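PDB 2W3J: carbohydrate binding module from Uncultured bacterium, which probably binds uronic acid-containing sugars as a calcium-containing, non-catalytic beta-sandwich module of family 35. Local coordinates for residues A[99-103]-A[104-108]. Residues are numbered along the deposited sequence; the frame is centred on the assembly and turned at random. Where two conformers were deposited one is given.
Sequences IPLKA and GTNSI
Asn106 reaches across the turn between two strands of the beta-sandwich and grips the backbone of Lys102 with both ends of its carboxamide. The turn is a beta-arch rather than a hairpin: strand 93-101 pairs with strand 51-60 in one sheet, strand 104-112 with strands 40-47 and 69-73 in the other, and the chain crosses between them at Lys102 and Ala103. Lys102 N donates to Asn106 OD1 over 2.8 Å, nearly straight at 169°, arriving in the carbonyl plane on a lone pair. In return Asn106 ND2 donates to Lys102 O, also 2.8 Å; the acceptor lies almost in the amide plane, although the donor is tilted out of the plane of the Lys102 carbonyl. With CG beside its own backbone N (chi1 -70°), the Asn106 side chain points into the arch, and the two bonds fix the rotation of this buried amide. Leu101 CD2 lies over one face of the carboxamide, 3.7 Å from Asn106 CG, while Val73 of strand 69-73 and Leu45 of strand 40-47 also touch the leucine. Deeper in the sandwich, the side chains of Ile99 and Ile108 cross at about a right angle and touch through their CD1 methyls. Ile99 sends CG1 between its backbone N and carbonyl carbon (chi1 59°), bringing CD1 to a tight 3.4 Å from Ile108 CD1. At the outer bend one water donates to Ala103 O at 2.7 Å and, more distantly, to Thr105 O at 3.2 Å.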
ATOM      1  N   ILE A  99      -4.134 -10.905  -4.115  1.00 22.92           N
ATOM      2  CA  ILE A  99      -4.412 -10.125  -5.300  1.00 22.69           C
ATOM      3  C   ILE A  99      -4.131 -10.911  -6.597  1.00 23.17           C
ATOM      4  O   ILE A  99      -3.097 -11.592  -6.713  1.00 23.84           O
ATOM      5  CB  ILE A  99      -3.617  -8.799  -5.295  1.00 22.30           C
ATOM      6  CG1 ILE A  99      -2.107  -9.057  -5.225  1.00 22.79           C
ATOM      7  CG2 ILE A  99      -4.018  -7.935  -4.097  1.00 22.54           C
ATOM      8  CD1 ILE A  99      -1.255  -7.777  -5.469  1.00 21.65           C
ATOM      9  N   PRO A 100      -5.050 -10.816  -7.569  1.00 23.42           N
ATOM     10  CA  PRO A 100      -4.838 -11.450  -8.865  1.00 23.44           C
ATOM     11  C   PRO A 100      -3.929 -10.599  -9.723  1.00 23.56           C
ATOM     12  O   PRO A 100      -4.220  -9.437  -9.985  1.00 24.35           O
ATOM     13  CB  PRO A 100      -6.256 -11.512  -9.466  1.00 23.88           C
ATOM     14  CG  PRO A 100      -6.971 -10.283  -8.861  1.00 24.33           C
ATOM     15  CD  PRO A 100      -6.387 -10.180  -7.452  1.00 23.47           C
ATOM     16  N   LEU A 101      -2.817 -11.177 -10.166  1.00 23.54           N
ATOM     17  CA  LEU A 101      -1.915 -10.485 -11.051  1.00 23.54           C
ATOM     18  C   LEU A 101      -1.855 -11.170 -12.404  1.00 25.08           C
ATOM     19  O   LEU A 101      -2.002 -12.395 -12.505  1.00 26.64           O
ATOM     20  CB  LEU A 101      -0.501 -10.438 -10.458  1.00 22.89           C
ATOM     21  CG  LEU A 101      -0.395  -9.703  -9.117  1.00 21.83           C
ATOM     22  CD1 LEU A 101       1.045  -9.776  -8.604  1.00 20.97           C
ATOM     23  CD2 LEU A 101      -0.839  -8.229  -9.333  1.00 20.72           C
ATOM     24  N   LYS A 102      -1.632 -10.381 -13.430  1.00 25.21           N
ATOM     25  CA  LYS A 102      -1.480 -10.871 -14.791  0.50 26.14           C
ATOM     26  C   LYS A 102      -0.000 -10.966 -15.118  1.00 26.57           C
ATOM     27  O   LYS A 102       0.828 -10.295 -14.480  1.00 26.82           O
ATOM     28  CB  LYS A 102      -2.136  -9.890 -15.768  0.50 26.25           C
ATOM     29  CG  LYS A 102      -3.618  -9.619 -15.528  0.50 26.34           C
ATOM     30  CD  LYS A 102      -4.296  -9.103 -16.803  0.50 29.05           C
ATOM     31  CE  LYS A 102      -4.439  -7.588 -16.870  0.50 30.30           C
ATOM     32  NZ  LYS A 102      -5.798  -7.119 -16.444  0.50 30.91           N
ATOM     33  N   ALA A 103       0.354 -11.768 -16.124  1.00 26.42           N
ATOM     34  CA  ALA A 103       1.730 -11.739 -16.580  1.00 26.11           C
ATOM     35  C   ALA A 103       2.048 -10.371 -17.172  1.00 25.68           C
ATOM     36  O   ALA A 103       1.244  -9.807 -17.894  1.00 26.19           O
ATOM     37  CB  ALA A 103       1.983 -12.877 -17.630  1.00 26.64           C
ATOM     38  N   GLY A 104       3.217  -9.825 -16.854  1.00 24.76           N
ATOM     39  CA  GLY A 104       3.627  -8.530 -17.393  1.00 24.60           C
ATOM     40  C   GLY A 104       3.325  -7.457 -16.348  1.00 24.07           C
ATOM     41  O   GLY A 104       3.316  -7.746 -15.162  1.00 23.18           O
ATOM     42  N   THR A 105       3.081  -6.236 -16.799  1.00 24.85           N
ATOM     43  CA  THR A 105       2.907  -5.091 -15.879  1.00 24.53           C
ATOM     44  C   THR A 105       1.528  -5.070 -15.237  1.00 24.31           C
ATOM     45  O   THR A 105       0.510  -5.319 -15.903  1.00 24.36           O
ATOM     46  CB  THR A 105       3.165  -3.785 -16.627  1.00 24.89           C
ATOM     47  OG1 THR A 105       4.503  -3.811 -17.149  1.00 26.93           O
ATOM     48  CG2 THR A 105       2.987  -2.531 -15.701  1.00 24.95           C
ATOM     49  N   ASN A 106       1.490  -4.757 -13.940  1.00 22.29           N
ATOM     50  CA  ASN A 106       0.253  -4.701 -13.183  1.00 20.17           C
ATOM     51  C   ASN A 106       0.256  -3.393 -12.399  1.00 20.34           C
ATOM     52  O   ASN A 106       1.314  -2.906 -12.032  1.00 19.19           O
ATOM     53  CB  ASN A 106       0.182  -5.818 -12.156  1.00 20.48           C
ATOM     54  CG  ASN A 106      -0.005  -7.191 -12.788  1.00 22.47           C
ATOM     55  OD1 ASN A 106      -1.119  -7.696 -12.885  1.00 21.59           O
ATOM     56  ND2 ASN A 106       1.104  -7.796 -13.210  1.00 23.10           N
ATOM     57  N   SER A 107      -0.921  -2.835 -12.139  1.00 19.57           N
ATOM     58  CA  SER A 107      -0.993  -1.665 -11.251  1.00 19.43           C
ATOM     59  C   SER A 107      -1.690  -2.089  -9.964  1.00 18.51           C
ATOM     60  O   SER A 107      -2.587  -2.943  -9.967  1.00 18.63           O
ATOM     61  CB  SER A 107      -1.746  -0.509 -11.923  1.00 20.60           C
ATOM     62  OG  SER A 107      -3.074  -0.914 -12.204  1.00 23.45           O
ATOM     63  N   ILE A 108      -1.278  -1.494  -8.831  1.00 17.64           N
ATOM     64  CA  ILE A 108      -1.933  -1.723  -7.581  1.00 17.59           C
ATOM     65  C   ILE A 108      -2.182  -0.324  -7.016  1.00 17.12           C
ATOM     66  O   ILE A 108      -1.295   0.514  -7.065  1.00 16.62           O
ATOM     67  CB  ILE A 108      -1.035  -2.474  -6.578  1.00 18.15           C
ATOM     68  CG1 ILE A 108      -0.666  -3.876  -7.117  1.00 19.35           C
ATOM     69  CG2 ILE A 108      -1.741  -2.573  -5.243  1.00 17.05           C
ATOM     70  CD1 ILE A 108       0.155  -4.691  -6.084  1.00 22.70           C
TER
HETATM   71  O   HOH W   1       0.057  -7.446 -18.187  1.00 42.11           O